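Local coordinates for protein alpha-galacturonidase (Bacillus subtilis, PDB 3FEF) that hydrolyses alpha-1,4-linked galacturonic acid dimers as a glycosyl hydrolase family 4 alpha-galacturonidase dependent on NAD and manganese, at residues K48-V51 against I52-S56; A229-E233 against S234-L238; G325-G328 against V329-I332; A428-L431 against F432-L436. All coordinates share one frame; numbering follows the deposited sequence.

How the contacts relate
The four contacts are local, and they follow one another in sequence without touching. Contact 1 ends helix 43-53 of the Rossmann-type nucleotide-binding part, and contact 3 opens helix 328-335; their centres are about 20 Å apart. Contact 3 comes nearest to the active site: the side chain of Glu-326 is about 3 Å from that of the probable proton donor, His-170, and about 9 Å from the bound magnesium ion. Contact 2 forms the turn after helix 220-231 at the surface, its centre about 31 Å from that of contact 3. Contact 4 is in helix 425-435, near the chain's end, with its centre about 39 Å from those of contacts 2 and 3.

Contact 1 (K48-V51 against I52-S56); sequences KNEV and IGNHS
Ile-52 N bonds Lys-48 O at 3.0 Å in a nearly straight line (176°), a regular alpha-helical link near the end of helix 43-53, the crossover helix of a beta-alpha-beta unit between strands 34-39 and 61-66 of the Rossmann fold. The side chain of Ile-52 bends back along the same carbonyl: its CG1 is 3.4 Å from Lys-48 O, while farther out it meets Thr-309 and Leu-312 of helix 295-314. Gly-53 N continues the pattern with a bond to Asn-49 O. The amide of Asn-49 belongs to another neighbourhood, held by Arg-20, Gly-13 O and Ser-15 O. Next, Asn-54 N bonds Glu-50 O, and the two side chains are joined through a water, which accepts from Asn-54 ND2 and donates to Glu-50 OE2. Their outer ends are fixed on strand 61-66, Asn-54 OD1 by Tyr-63 N and Glu-50 OE1 by Ala-65 N. With CG beside its own backbone N (chi1 -75°), His-55 lays its ring alongside Val-51, NE2 3.9 Å from Val-51 CG1 and CD2 3.3 Å from Val-51 O. A type I turn from Gly-53 to Ser-56 then leads the chain off the helix. Ile-52 O is gripped from above and below its plane by His-55 N and by Ser-56 OG, the hydroxyl donating at 2.8 Å.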
ATOM      1  N   LYS A  48     -16.715  41.770  22.510  1.00 33.47           N
ATOM      2  CA  LYS A  48     -15.765  42.824  22.196  1.00 36.47           C
ATOM      3  C   LYS A  48     -15.204  42.745  20.766  1.00 36.61           C
ATOM      4  O   LYS A  48     -15.044  43.767  20.099  1.00 36.97           O
ATOM      5  CB  LYS A  48     -14.638  42.823  23.222  1.00 37.07           C
ATOM      6  CG  LYS A  48     -15.096  43.316  24.588  1.00 38.92           C
ATOM      7  CD  LYS A  48     -14.000  43.158  25.612  1.00 41.88           C
ATOM      8  CE  LYS A  48     -14.513  43.508  26.998  1.00 43.24           C
ATOM      9  NZ  LYS A  48     -13.417  43.442  27.993  1.00 45.26           N
ATOM     10  N   ASN A  49     -14.893  41.543  20.302  1.00 32.75           N
ATOM     11  CA  ASN A  49     -14.527  41.368  18.904  1.00 32.39           C
ATOM     12  C   ASN A  49     -15.682  41.709  17.976  1.00 30.86           C
ATOM     13  O   ASN A  49     -15.483  42.124  16.834  1.00 30.29           O
ATOM     14  CB  ASN A  49     -14.058  39.938  18.645  1.00 31.79           C
ATOM     15  CG  ASN A  49     -12.583  39.769  18.888  1.00 33.00           C
ATOM     16  OD1 ASN A  49     -11.837  40.740  18.850  1.00 32.62           O
ATOM     17  ND2 ASN A  49     -12.148  38.534  19.145  1.00 30.89           N
ATOM     18  N   GLU A  50     -16.900  41.520  18.459  1.00 31.23           N
ATOM     19  CA  GLU A  50     -18.051  41.847  17.637  1.00 33.61           C
ATOM     20  C   GLU A  50     -18.129  43.357  17.423  1.00 34.55           C
ATOM     21  O   GLU A  50     -18.430  43.820  16.328  1.00 34.14           O
ATOM     22  CB  GLU A  50     -19.334  41.328  18.268  1.00 34.13           C
ATOM     23  CG  GLU A  50     -20.569  41.840  17.598  1.00 37.16           C
ATOM     24  CD  GLU A  50     -21.733  41.927  18.556  1.00 41.78           C
ATOM     25  OE1 GLU A  50     -22.353  40.877  18.857  1.00 40.31           O
ATOM     26  OE2 GLU A  50     -22.025  43.056  19.009  1.00 44.59           O
ATOM     27  N   VAL A  51     -17.845  44.124  18.473  1.00 34.86           N
ATOM     28  CA  VAL A  51     -17.933  45.583  18.393  1.00 34.73           C
ATOM     29  C   VAL A  51     -16.772  46.152  17.572  1.00 35.58           C
ATOM     30  O   VAL A  51     -16.963  47.006  16.718  1.00 32.68           O
ATOM     31  CB  VAL A  51     -17.954  46.233  19.809  1.00 35.11           C
ATOM     32  CG1 VAL A  51     -17.875  47.752  19.716  1.00 31.14           C
ATOM     33  CG2 VAL A  51     -19.197  45.805  20.578  1.00 33.49           C
ATOM     34  N   ILE A  52     -15.560  45.680  17.837  1.00 34.87           N
ATOM     35  CA  ILE A  52     -14.425  46.057  17.004  1.00 35.88           C
ATOM     36  C   ILE A  52     -14.644  45.626  15.546  1.00 36.73           C
ATOM     37  O   ILE A  52     -14.354  46.367  14.612  1.00 37.30           O
ATOM     38  CB  ILE A  52     -13.148  45.427  17.540  1.00 37.72           C
ATOM     39  CG1 ILE A  52     -12.816  46.012  18.923  1.00 36.60           C
ATOM     40  CG2 ILE A  52     -12.010  45.598  16.554  1.00 36.97           C
ATOM     41  CD1 ILE A  52     -11.826  45.167  19.722  1.00 35.87           C
ATOM     42  N   GLY A  53     -15.189  44.436  15.347  1.00 35.69           N
ATOM     43  CA  GLY A  53     -15.410  43.955  13.988  1.00 36.80           C
ATOM     44  C   GLY A  53     -16.356  44.830  13.180  1.00 36.63           C
ATOM     45  O   GLY A  53     -16.100  45.137  12.000  1.00 32.55           O
ATOM     46  N   ASN A  54     -17.454  45.220  13.819  1.00 35.41           N
ATOM     47  CA  ASN A  54     -18.466  46.056  13.182  1.00 36.97           C
ATOM     48  C   ASN A  54     -18.032  47.518  13.034  1.00 37.67           C
ATOM     49  O   ASN A  54     -18.762  48.331  12.488  1.00 41.51           O
ATOM     50  CB  ASN A  54     -19.806  45.940  13.923  1.00 33.19           C
ATOM     51  CG  ASN A  54     -20.488  44.620  13.663  1.00 34.57           C
ATOM     52  OD1 ASN A  54     -20.349  44.048  12.582  1.00 32.21           O
ATOM     53  ND2 ASN A  54     -21.226  44.119  14.647  1.00 34.23           N
ATOM     54  N   HIS A  55     -16.844  47.842  13.523  1.00 40.14           N
ATOM     55  CA  HIS A  55     -16.240  49.149  13.275  1.00 41.75           C
ATOM     56  C   HIS A  55     -15.146  49.035  12.223  1.00 44.14           C
ATOM     57  O   HIS A  55     -14.427  49.994  11.977  1.00 43.85           O
ATOM     58  CB  HIS A  55     -15.587  49.713  14.544  1.00 43.24           C
ATOM     59  CG  HIS A  55     -16.551  50.240  15.560  1.00 44.30           C
ATOM     60  ND1 HIS A  55     -17.722  50.884  15.219  1.00 46.72           N
ATOM     61  CD2 HIS A  55     -16.493  50.257  16.911  1.00 45.21           C
ATOM     62  CE1 HIS A  55     -18.353  51.255  16.317  1.00 46.82           C
ATOM     63  NE2 HIS A  55     -17.627  50.888  17.358  1.00 47.86           N
ATOM     64  N   SER A  56     -14.991  47.857  11.624  1.00 46.04           N
ATOM     65  CA  SER A  56     -13.891  47.633  10.683  1.00 49.17           C
ATOM     66  C   SER A  56     -14.366  47.565   9.223  1.00 51.73           C
ATOM     67  O   SER A  56     -15.352  46.901   8.908  1.00 51.60           O
ATOM     68  CB  SER A  56     -13.109  46.349  11.046  1.00 48.25           C
ATOM     69  OG  SER A  56     -12.701  46.325  12.411  1.00 43.79           O
TER
HETATM   70  O   HOH W   1     -21.781  45.642  17.101  1.00 40.57           O

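Contact 2 (A229-E233 against S234-L238); sequences AHYGE and SGYEL
Tyr-231 and Tyr-236 meet as a T-shaped pair, the edge of Tyr-236 pressed toward the face of Tyr-231, with ring planes 72° apart. Tyr-231 CB sits 3.3 Å from Gly-235 O, a close fit to the turning main chain. Because CG lies beside the backbone N (chi1 -62°), the ring extends past this carbonyl. CD1 brings one edge to Ser-234 OG, 3.8 Å away and near the ring plane. Across the ring, CE2 is 3.6 Å from Tyr-236 CD1, which stands over the centre of one face; His-230 ND1 meets the other face near its rim. At the tip, OH is hydrogen-bonded to Glu-185, which also receives a weak bond from the hydroxyl of Tyr-236.

All this packs the C-terminal end of helix 220-231 in the C-terminal domain of the family 4 glycosyl hydrolase, where the chain leaves the helix for the loop before helix 253-262 and Phe-227 and Phe-256 add further aromatic neighbours. An alanine in place of Tyr-231 is likely to leave Tyr-236 CD1 without the face it leans on and Glu-185 without one of its hydroxyl partners. Gly-235 N turns back to Tyr-231 O at 2.6 Å, though the bond is bent (132°). The positive phi of Gly-235 would jam a CB against the preceding carbonyl. Ser-234 OG donates to a lone pair of Gly-235 O, 3.1 Å away and in the carbonyl plane. A water spans the turn, donating to His-230 O and accepting from Ser-234 N at 3.0 Å.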
ATOM      1  N   ALA A 229      27.120  28.386   5.296  1.00 35.11           N
ATOM      2  CA  ALA A 229      28.532  28.260   5.634  1.00 35.62           C
ATOM      3  C   ALA A 229      29.042  29.593   6.139  1.00 37.71           C
ATOM      4  O   ALA A 229      29.864  29.652   7.041  1.00 40.37           O
ATOM      5  CB  ALA A 229      29.344  27.807   4.444  1.00 35.57           C
ATOM      6  N   HIS A 230      28.537  30.675   5.567  1.00 34.91           N
ATOM      7  CA  HIS A 230      29.006  31.972   5.970  1.00 37.72           C
ATOM      8  C   HIS A 230      28.466  32.457   7.317  1.00 36.36           C
ATOM      9  O   HIS A 230      29.190  33.092   8.076  1.00 37.63           O
ATOM     10  CB  HIS A 230      28.747  33.012   4.879  1.00 41.80           C
ATOM     11  CG  HIS A 230      29.659  34.190   4.966  1.00 47.29           C
ATOM     12  ND1 HIS A 230      29.226  35.443   5.350  1.00 51.45           N
ATOM     13  CD2 HIS A 230      30.995  34.297   4.767  1.00 49.80           C
ATOM     14  CE1 HIS A 230      30.253  36.275   5.365  1.00 51.96           C
ATOM     15  NE2 HIS A 230      31.338  35.605   5.016  1.00 52.05           N
ATOM     16  N   TYR A 231      27.209  32.165   7.629  1.00 36.27           N
ATOM     17  CA  TYR A 231      26.601  32.692   8.858  1.00 34.25           C
ATOM     18  C   TYR A 231      26.269  31.638   9.895  1.00 33.13           C
ATOM     19  O   TYR A 231      25.576  31.917  10.872  1.00 34.89           O
ATOM     20  CB  TYR A 231      25.333  33.477   8.525  1.00 35.83           C
ATOM     21  CG  TYR A 231      25.576  34.686   7.661  1.00 36.09           C
ATOM     22  CD1 TYR A 231      26.140  35.839   8.198  1.00 37.67           C
ATOM     23  CD2 TYR A 231      25.242  34.681   6.312  1.00 35.10           C
ATOM     24  CE1 TYR A 231      26.363  36.962   7.416  1.00 36.59           C
ATOM     25  CE2 TYR A 231      25.467  35.790   5.518  1.00 34.69           C
ATOM     26  CZ  TYR A 231      26.031  36.930   6.080  1.00 37.83           C
ATOM     27  OH  TYR A 231      26.250  38.046   5.311  1.00 37.13           O
ATOM     28  N   GLY A 232      26.745  30.426   9.668  1.00 36.30           N
ATOM     29  CA  GLY A 232      26.507  29.308  10.575  1.00 38.34           C
ATOM     30  C   GLY A 232      26.911  29.587  12.009  1.00 39.79           C
ATOM     31  O   GLY A 232      26.168  29.266  12.942  1.00 40.79           O
ATOM     32  N   GLU A 233      28.089  30.183  12.188  1.00 39.60           N
ATOM     33  CA  GLU A 233      28.605  30.510  13.518  1.00 40.98           C
ATOM     34  C   GLU A 233      27.929  31.750  14.077  1.00 38.91           C
ATOM     35  O   GLU A 233      27.376  31.728  15.171  1.00 36.78           O
ATOM     36  CB  GLU A 233      30.118  30.736  13.466  1.00 44.37           C
ATOM     37  CG  GLU A 233      30.869  29.596  12.807  1.00 51.21           C
ATOM     38  CD  GLU A 233      30.876  28.345  13.661  1.00 55.27           C
ATOM     39  OE1 GLU A 233      31.112  28.465  14.886  1.00 57.94           O
ATOM     40  OE2 GLU A 233      30.645  27.244  13.114  1.00 56.91           O
ATOM     41  N   SER A 234      27.956  32.834  13.310  1.00 37.24           N
ATOM     42  CA  SER A 234      27.467  34.114  13.827  1.00 36.85           C
ATOM     43  C   SER A 234      25.946  34.208  13.815  1.00 36.85           C
ATOM     44  O   SER A 234      25.371  35.017  14.533  1.00 35.69           O
ATOM     45  CB  SER A 234      28.035  35.258  12.997  1.00 37.87           C
ATOM     46  OG  SER A 234      27.574  35.151  11.660  1.00 40.74           O
ATOM     47  N   GLY A 235      25.297  33.389  12.992  1.00 35.25           N
ATOM     48  CA  GLY A 235      23.869  33.514  12.804  1.00 35.97           C
ATOM     49  C   GLY A 235      23.607  34.541  11.727  1.00 37.43           C
ATOM     50  O   GLY A 235      24.539  35.202  11.252  1.00 34.51           O
ATOM     51  N   TYR A 236      22.349  34.671  11.325  1.00 34.53           N
ATOM     52  CA  TYR A 236      21.983  35.696  10.379  1.00 36.06           C
ATOM     53  C   TYR A 236      20.660  36.318  10.781  1.00 37.70           C
ATOM     54  O   TYR A 236      19.687  35.608  11.060  1.00 39.51           O
ATOM     55  CB  TYR A 236      21.884  35.126   8.965  1.00 38.07           C
ATOM     56  CG  TYR A 236      21.476  36.182   7.972  1.00 39.85           C
ATOM     57  CD1 TYR A 236      22.425  36.851   7.216  1.00 40.47           C
ATOM     58  CD2 TYR A 236      20.141  36.543   7.825  1.00 40.10           C
ATOM     59  CE1 TYR A 236      22.057  37.834   6.325  1.00 41.59           C
ATOM     60  CE2 TYR A 236      19.763  37.523   6.940  1.00 41.88           C
ATOM     61  CZ  TYR A 236      20.727  38.164   6.192  1.00 43.63           C
ATOM     62  OH  TYR A 236      20.359  39.146   5.307  1.00 48.44           O
ATOM     63  N   GLU A 237      20.621  37.643  10.807  1.00 36.81           N
ATOM     64  CA  GLU A 237      19.442  38.352  11.278  1.00 38.35           C
ATOM     65  C   GLU A 237      18.731  39.111  10.152  1.00 38.93           C
ATOM     66  O   GLU A 237      19.365  39.764   9.321  1.00 37.20           O
ATOM     67  CB  GLU A 237      19.827  39.316  12.406  1.00 40.99           C
ATOM     68  CG  GLU A 237      20.131  38.628  13.732  1.00 44.23           C
ATOM     69  CD  GLU A 237      20.900  39.514  14.701  1.00 47.52           C
ATOM     70  OE1 GLU A 237      21.951  40.069  14.308  1.00 50.38           O
ATOM     71  OE2 GLU A 237      20.462  39.645  15.864  1.00 48.92           O
ATOM     72  N   LEU A 238      17.409  39.026  10.134  1.00 38.74           N
ATOM     73  CA  LEU A 238      16.625  39.707   9.115  1.00 43.11           C
ATOM     74  C   LEU A 238      16.882  41.218   9.160  1.00 44.65           C
ATOM     75  O   LEU A 238      17.165  41.780  10.223  1.00 43.49           O
ATOM     76  CB  LEU A 238      15.130  39.396   9.289  1.00 42.27           C
ATOM     77  CG  LEU A 238      14.747  37.912   9.229  1.00 41.94           C
ATOM     78  CD1 LEU A 238      13.263  37.684   9.571  1.00 41.36           C
ATOM     79  CD2 LEU A 238      15.087  37.342   7.872  1.00 39.96           C
TER
HETATM   80  O   HOH W   2      29.389  32.441  10.760  1.00 36.54           O

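Contact 3 (G325-G328 against V329-I332); sequences GEEG and VNII
Asn-330 ND2 donates to Glu-327 OE1 over 2.7 Å in an almost straight bond (173°), tying the residue ahead of helix 328-335 to its first turn, the N-terminal start of that helix in the family 4 glycosyl hydrolase C-terminal domain. The oxygen lies in the amide plane of Asn-330, whereas the nitrogen reaches the syn side of OE1 from 30° outside the carboxylate plane. Glu-327 brings OE1 there by bending at its second torsion (chi2 -84°). Its other oxygen, OE2, is in a salt bridge with Arg-194, so the buried carboxylate is held through both oxygens, which probably limits its rotation. The backbone adds two bonds of the helix's first turn: Ile-331 N to Glu-327 O at 2.7 Å, and Ile-332 N to Gly-328 O. A water donates to Glu-326 O and accepts from Asn-330 N at 2.9 Å.

The side chain of Glu-326 leads away toward the active site, where OE2 makes a weak hydrogen bond with ND1 of His-170, the probable proton donor, and the same side chain touches Trp-18 of the probable NAD site. Val-329 packs on Leu-22 of helix 18-28, and Ile-331 on Leu-341 of strand 341-348, wedging the short helix between them. Each isoleucine sets its CG1 against the carbonyl four residues back: Ile-331 CG1 is 3.2 Å from Glu-327 O, Ile-332 CG1 is 3.3 Å from Gly-328 O.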
ATOM      1  N   GLY A 325      -0.549  39.241   6.399  1.00 40.09           N
ATOM      2  CA  GLY A 325       0.498  38.303   6.021  1.00 39.17           C
ATOM      3  C   GLY A 325       0.004  36.865   6.062  1.00 39.00           C
ATOM      4  O   GLY A 325       0.700  35.956   5.626  1.00 38.84           O
ATOM      5  N   GLU A 326      -1.204  36.652   6.576  1.00 39.19           N
ATOM      6  CA  GLU A 326      -1.782  35.296   6.642  1.00 38.16           C
ATOM      7  C   GLU A 326      -2.477  34.949   5.331  1.00 33.90           C
ATOM      8  O   GLU A 326      -2.768  35.836   4.551  1.00 33.26           O
ATOM      9  CB  GLU A 326      -2.764  35.187   7.811  1.00 37.25           C
ATOM     10  CG  GLU A 326      -2.120  35.447   9.167  1.00 42.28           C
ATOM     11  CD  GLU A 326      -0.909  34.546   9.436  1.00 43.73           C
ATOM     12  OE1 GLU A 326      -0.735  33.529   8.727  1.00 41.73           O
ATOM     13  OE2 GLU A 326      -0.127  34.860  10.365  1.00 46.43           O
ATOM     14  N   GLU A 327      -2.753  33.670   5.095  1.00 34.19           N
ATOM     15  CA  GLU A 327      -3.445  33.240   3.867  1.00 33.66           C
ATOM     16  C   GLU A 327      -4.907  32.819   4.102  1.00 32.17           C
ATOM     17  O   GLU A 327      -5.636  32.482   3.155  1.00 32.17           O
ATOM     18  CB  GLU A 327      -2.672  32.114   3.165  1.00 36.06           C
ATOM     19  CG  GLU A 327      -1.259  32.493   2.712  1.00 41.62           C
ATOM     20  CD  GLU A 327      -1.211  33.201   1.348  1.00 43.79           C
ATOM     21  OE1 GLU A 327      -2.260  33.662   0.850  1.00 42.96           O
ATOM     22  OE2 GLU A 327      -0.105  33.294   0.766  1.00 46.25           O
ATOM     23  N   GLY A 328      -5.341  32.852   5.354  1.00 27.22           N
ATOM     24  CA  GLY A 328      -6.703  32.446   5.692  1.00 26.68           C
ATOM     25  C   GLY A 328      -7.748  32.936   4.711  1.00 27.14           C
ATOM     26  O   GLY A 328      -8.470  32.143   4.082  1.00 27.92           O
ATOM     27  N   VAL A 329      -7.832  34.251   4.570  1.00 27.32           N
ATOM     28  CA  VAL A 329      -8.826  34.864   3.692  1.00 26.46           C
ATOM     29  C   VAL A 329      -8.619  34.577   2.203  1.00 24.91           C
ATOM     30  O   VAL A 329      -9.587  34.417   1.452  1.00 24.44           O
ATOM     31  CB  VAL A 329      -8.880  36.358   3.943  1.00 28.21           C
ATOM     32  CG1 VAL A 329      -9.755  37.051   2.893  1.00 27.40           C
ATOM     33  CG2 VAL A 329      -9.400  36.602   5.364  1.00 28.76           C
ATOM     34  N   ASN A 330      -7.362  34.547   1.771  1.00 23.11           N
ATOM     35  CA  ASN A 330      -7.036  34.117   0.429  1.00 22.99           C
ATOM     36  C   ASN A 330      -7.522  32.687   0.190  1.00 21.81           C
ATOM     37  O   ASN A 330      -8.041  32.366  -0.877  1.00 20.93           O
ATOM     38  CB  ASN A 330      -5.528  34.183   0.201  1.00 29.47           C
ATOM     39  CG  ASN A 330      -5.021  35.612   0.057  1.00 37.41           C
ATOM     40  OD1 ASN A 330      -5.798  36.536  -0.185  1.00 38.81           O
ATOM     41  ND2 ASN A 330      -3.710  35.797   0.198  1.00 38.37           N
ATOM     42  N   ILE A 331      -7.364  31.838   1.204  1.00 22.13           N
ATOM     43  CA  ILE A 331      -7.749  30.451   1.103  1.00 23.46           C
ATOM     44  C   ILE A 331      -9.257  30.353   1.045  1.00 23.94           C
ATOM     45  O   ILE A 331      -9.804  29.566   0.274  1.00 24.33           O
ATOM     46  CB  ILE A 331      -7.223  29.608   2.292  1.00 24.51           C
ATOM     47  CG1 ILE A 331      -5.697  29.460   2.225  1.00 24.52           C
ATOM     48  CG2 ILE A 331      -7.870  28.224   2.291  1.00 22.30           C
ATOM     49  CD1 ILE A 331      -5.130  28.638   3.385  1.00 23.65           C
ATOM     50  N   ILE A 332      -9.938  31.161   1.847  1.00 23.08           N
ATOM     51  CA  ILE A 332     -11.399  31.169   1.807  1.00 23.24           C
ATOM     52  C   ILE A 332     -11.885  31.617   0.418  1.00 24.21           C
ATOM     53  O   ILE A 332     -12.756  30.986  -0.194  1.00 25.96           O
ATOM     54  CB  ILE A 332     -11.977  32.095   2.893  1.00 24.51           C
ATOM     55  CG1 ILE A 332     -11.692  31.519   4.279  1.00 24.46           C
ATOM     56  CG2 ILE A 332     -13.477  32.335   2.669  1.00 22.79           C
ATOM     57  CD1 ILE A 332     -11.931  32.526   5.443  1.00 23.91           C
TER
HETATM   58  O   HOH W   3      -5.382  35.874   3.433  1.00 40.50           O

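Contact 4 (A428-L431 against F432-L436); sequences AEQL and FNDML
Leu-431 and Met-435, one turn apart on the inner side of the C-terminal helix 425-435, make the tight part of this contact. The helix itself is held by regular bonds four residues apart, from Phe-432 N to Ala-428 O at 2.7 Å through to Met-435 N and Leu-431 O at 3.0 Å. Leu-431 CD1 rests 3.8 Å from the selenium SE of Met-435, a selenomethionine. Bending at its last torsion (chi3 79°), that side chain continues toward Pro-113 and Ile-117 of helix 112-136. Phe-432, also buried, turns its ring to helix 408-417, meeting Phe-415 edge-to-face and touching Phe-412. This apolar side packs the helix against both of them.

The outer side is looser and polar. Gln-430 turns about its CB-CG bond (chi2 69°), which brings NE2 toward Asp-434 OD1, to which it donates, but the bond is weak, at 3.3 Å. Amide and carboxylate planes are 41° apart, so the two groups meet askew. The stronger partner of Asp-434 is Arg-100, which forms a salt bridge with OD2. Were the aspartate a leucine, Arg-100 would probably lose this charged mate and the Gln-430 amide would be freer to turn. Farther round, Glu-429 and Asn-433 are exposed and extend alongside each other from neighbouring turns. They meet only lightly, with Asn-433 ND2 lying 3.9 Å from Glu-429 CG.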
ATOM      1  N   ALA A 428       9.619   9.671  34.802  1.00 31.96           N
ATOM      2  CA  ALA A 428       8.689  10.084  33.752  1.00 31.29           C
ATOM      3  C   ALA A 428       7.230   9.782  34.119  1.00 32.90           C
ATOM      4  O   ALA A 428       6.314  10.577  33.837  1.00 31.05           O
ATOM      5  CB  ALA A 428       9.059   9.454  32.437  1.00 31.35           C
ATOM      6  N   GLU A 429       7.006   8.642  34.763  1.00 33.23           N
ATOM      7  CA  GLU A 429       5.646   8.263  35.134  1.00 35.69           C
ATOM      8  C   GLU A 429       5.115   9.239  36.159  1.00 31.71           C
ATOM      9  O   GLU A 429       3.960   9.627  36.129  1.00 32.06           O
ATOM     10  CB  GLU A 429       5.609   6.840  35.693  1.00 37.79           C
ATOM     11  CG  GLU A 429       4.215   6.276  35.860  1.00 42.35           C
ATOM     12  CD  GLU A 429       4.219   4.747  35.966  1.00 47.77           C
ATOM     13  OE1 GLU A 429       5.244   4.171  36.422  1.00 48.10           O
ATOM     14  OE2 GLU A 429       3.201   4.126  35.583  1.00 48.22           O
ATOM     15  N   GLN A 430       5.977   9.631  37.080  1.00 33.59           N
ATOM     16  CA  GLN A 430       5.578  10.573  38.108  1.00 34.44           C
ATOM     17  C   GLN A 430       5.322  11.958  37.490  1.00 31.57           C
ATOM     18  O   GLN A 430       4.273  12.576  37.721  1.00 30.51           O
ATOM     19  CB  GLN A 430       6.634  10.632  39.211  1.00 37.61           C
ATOM     20  CG  GLN A 430       6.224  11.503  40.389  1.00 43.04           C
ATOM     21  CD  GLN A 430       5.083  10.889  41.178  1.00 46.07           C
ATOM     22  OE1 GLN A 430       5.226   9.807  41.736  1.00 47.65           O
ATOM     23  NE2 GLN A 430       3.940  11.576  41.221  1.00 47.46           N
ATOM     24  N   LEU A 431       6.265  12.435  36.689  1.00 29.48           N
ATOM     25  CA  LEU A 431       6.042  13.668  35.923  1.00 30.69           C
ATOM     26  C   LEU A 431       4.724  13.607  35.137  1.00 29.24           C
ATOM     27  O   LEU A 431       3.894  14.499  35.240  1.00 29.66           O
ATOM     28  CB  LEU A 431       7.225  13.945  34.977  1.00 29.43           C
ATOM     29  CG  LEU A 431       7.077  15.160  34.046  1.00 26.43           C
ATOM     30  CD1 LEU A 431       6.877  16.412  34.857  1.00 28.10           C
ATOM     31  CD2 LEU A 431       8.293  15.301  33.158  1.00 24.94           C
ATOM     32  N   PHE A 432       4.529  12.542  34.364  1.00 28.56           N
ATOM     33  CA  PHE A 432       3.339  12.417  33.524  1.00 28.82           C
ATOM     34  C   PHE A 432       2.048  12.512  34.346  1.00 30.67           C
ATOM     35  O   PHE A 432       1.152  13.275  34.013  1.00 30.82           O
ATOM     36  CB  PHE A 432       3.400  11.102  32.734  1.00 28.78           C
ATOM     37  CG  PHE A 432       2.159  10.795  31.900  1.00 29.39           C
ATOM     38  CD1 PHE A 432       1.977  11.368  30.655  1.00 30.57           C
ATOM     39  CD2 PHE A 432       1.222   9.864  32.340  1.00 29.90           C
ATOM     40  CE1 PHE A 432       0.857  11.053  29.876  1.00 32.47           C
ATOM     41  CE2 PHE A 432       0.093   9.552  31.574  1.00 29.22           C
ATOM     42  CZ  PHE A 432      -0.089  10.139  30.347  1.00 30.44           C
ATOM     43  N   ASN A 433       1.948  11.730  35.412  1.00 31.07           N
ATOM     44  CA  ASN A 433       0.769  11.783  36.287  1.00 34.35           C
ATOM     45  C   ASN A 433       0.534  13.161  36.917  1.00 34.12           C
ATOM     46  O   ASN A 433      -0.602  13.608  37.033  1.00 32.84           O
ATOM     47  CB  ASN A 433       0.861  10.715  37.377  1.00 35.19           C
ATOM     48  CG  ASN A 433       0.757   9.303  36.816  1.00 37.66           C
ATOM     49  OD1 ASN A 433       0.149   9.083  35.765  1.00 36.91           O
ATOM     50  ND2 ASN A 433       1.346   8.341  37.519  1.00 39.48           N
ATOM     51  N   ASP A 434       1.610  13.834  37.313  1.00 35.33           N
ATOM     52  CA  ASP A 434       1.492  15.181  37.873  1.00 36.74           C
ATOM     53  C   ASP A 434       0.914  16.154  36.847  1.00 39.43           C
ATOM     54  O   ASP A 434       0.111  17.028  37.188  1.00 39.94           O
ATOM     55  CB  ASP A 434       2.843  15.681  38.376  1.00 35.44           C
ATOM     56  CG  ASP A 434       3.276  15.000  39.664  1.00 38.76           C
ATOM     57  OD1 ASP A 434       2.404  14.414  40.328  1.00 41.78           O
ATOM     58  OD2 ASP A 434       4.480  15.031  40.018  1.00 39.60           O
HETATM   59  N   MSE A 435       1.319  15.989  35.590  1.00 38.32           N
HETATM   60  CA  MSE A 435       0.889  16.881  34.520  1.00 38.67           C
HETATM   61  C   MSE A 435      -0.558  16.619  34.123  1.00 39.47           C
HETATM   62  O   MSE A 435      -1.264  17.528  33.695  1.00 41.20           O
HETATM   63  CB  MSE A 435       1.811  16.752  33.292  1.00 34.77           C
HETATM   64  CG  MSE A 435       3.204  17.277  33.535  1.00 32.16           C
HETATM   65 SE   MSE A 435       4.369  17.040  32.006  1.00 34.72          SE
HETATM   66  CE  MSE A 435       3.751  18.535  30.894  1.00 32.53           C
ATOM     67  N   LEU A 436      -0.996  15.375  34.238  1.00 39.23           N
ATOM     68  CA  LEU A 436      -2.378  15.048  33.906  1.00 40.68           C
ATOM     69  C   LEU A 436      -3.378  15.873  34.713  1.00 43.51           C
ATOM     70  O   LEU A 436      -4.488  16.157  34.234  1.00 45.68           O
ATOM     71  CB  LEU A 436      -2.650  13.569  34.141  1.00 42.40           C
ATOM     72  CG  LEU A 436      -2.319  12.625  32.985  1.00 42.88           C
ATOM     73  CD1 LEU A 436      -2.946  11.265  33.266  1.00 42.62           C
ATOM     74  CD2 LEU A 436      -2.819  13.171  31.647  1.00 39.89           C
TER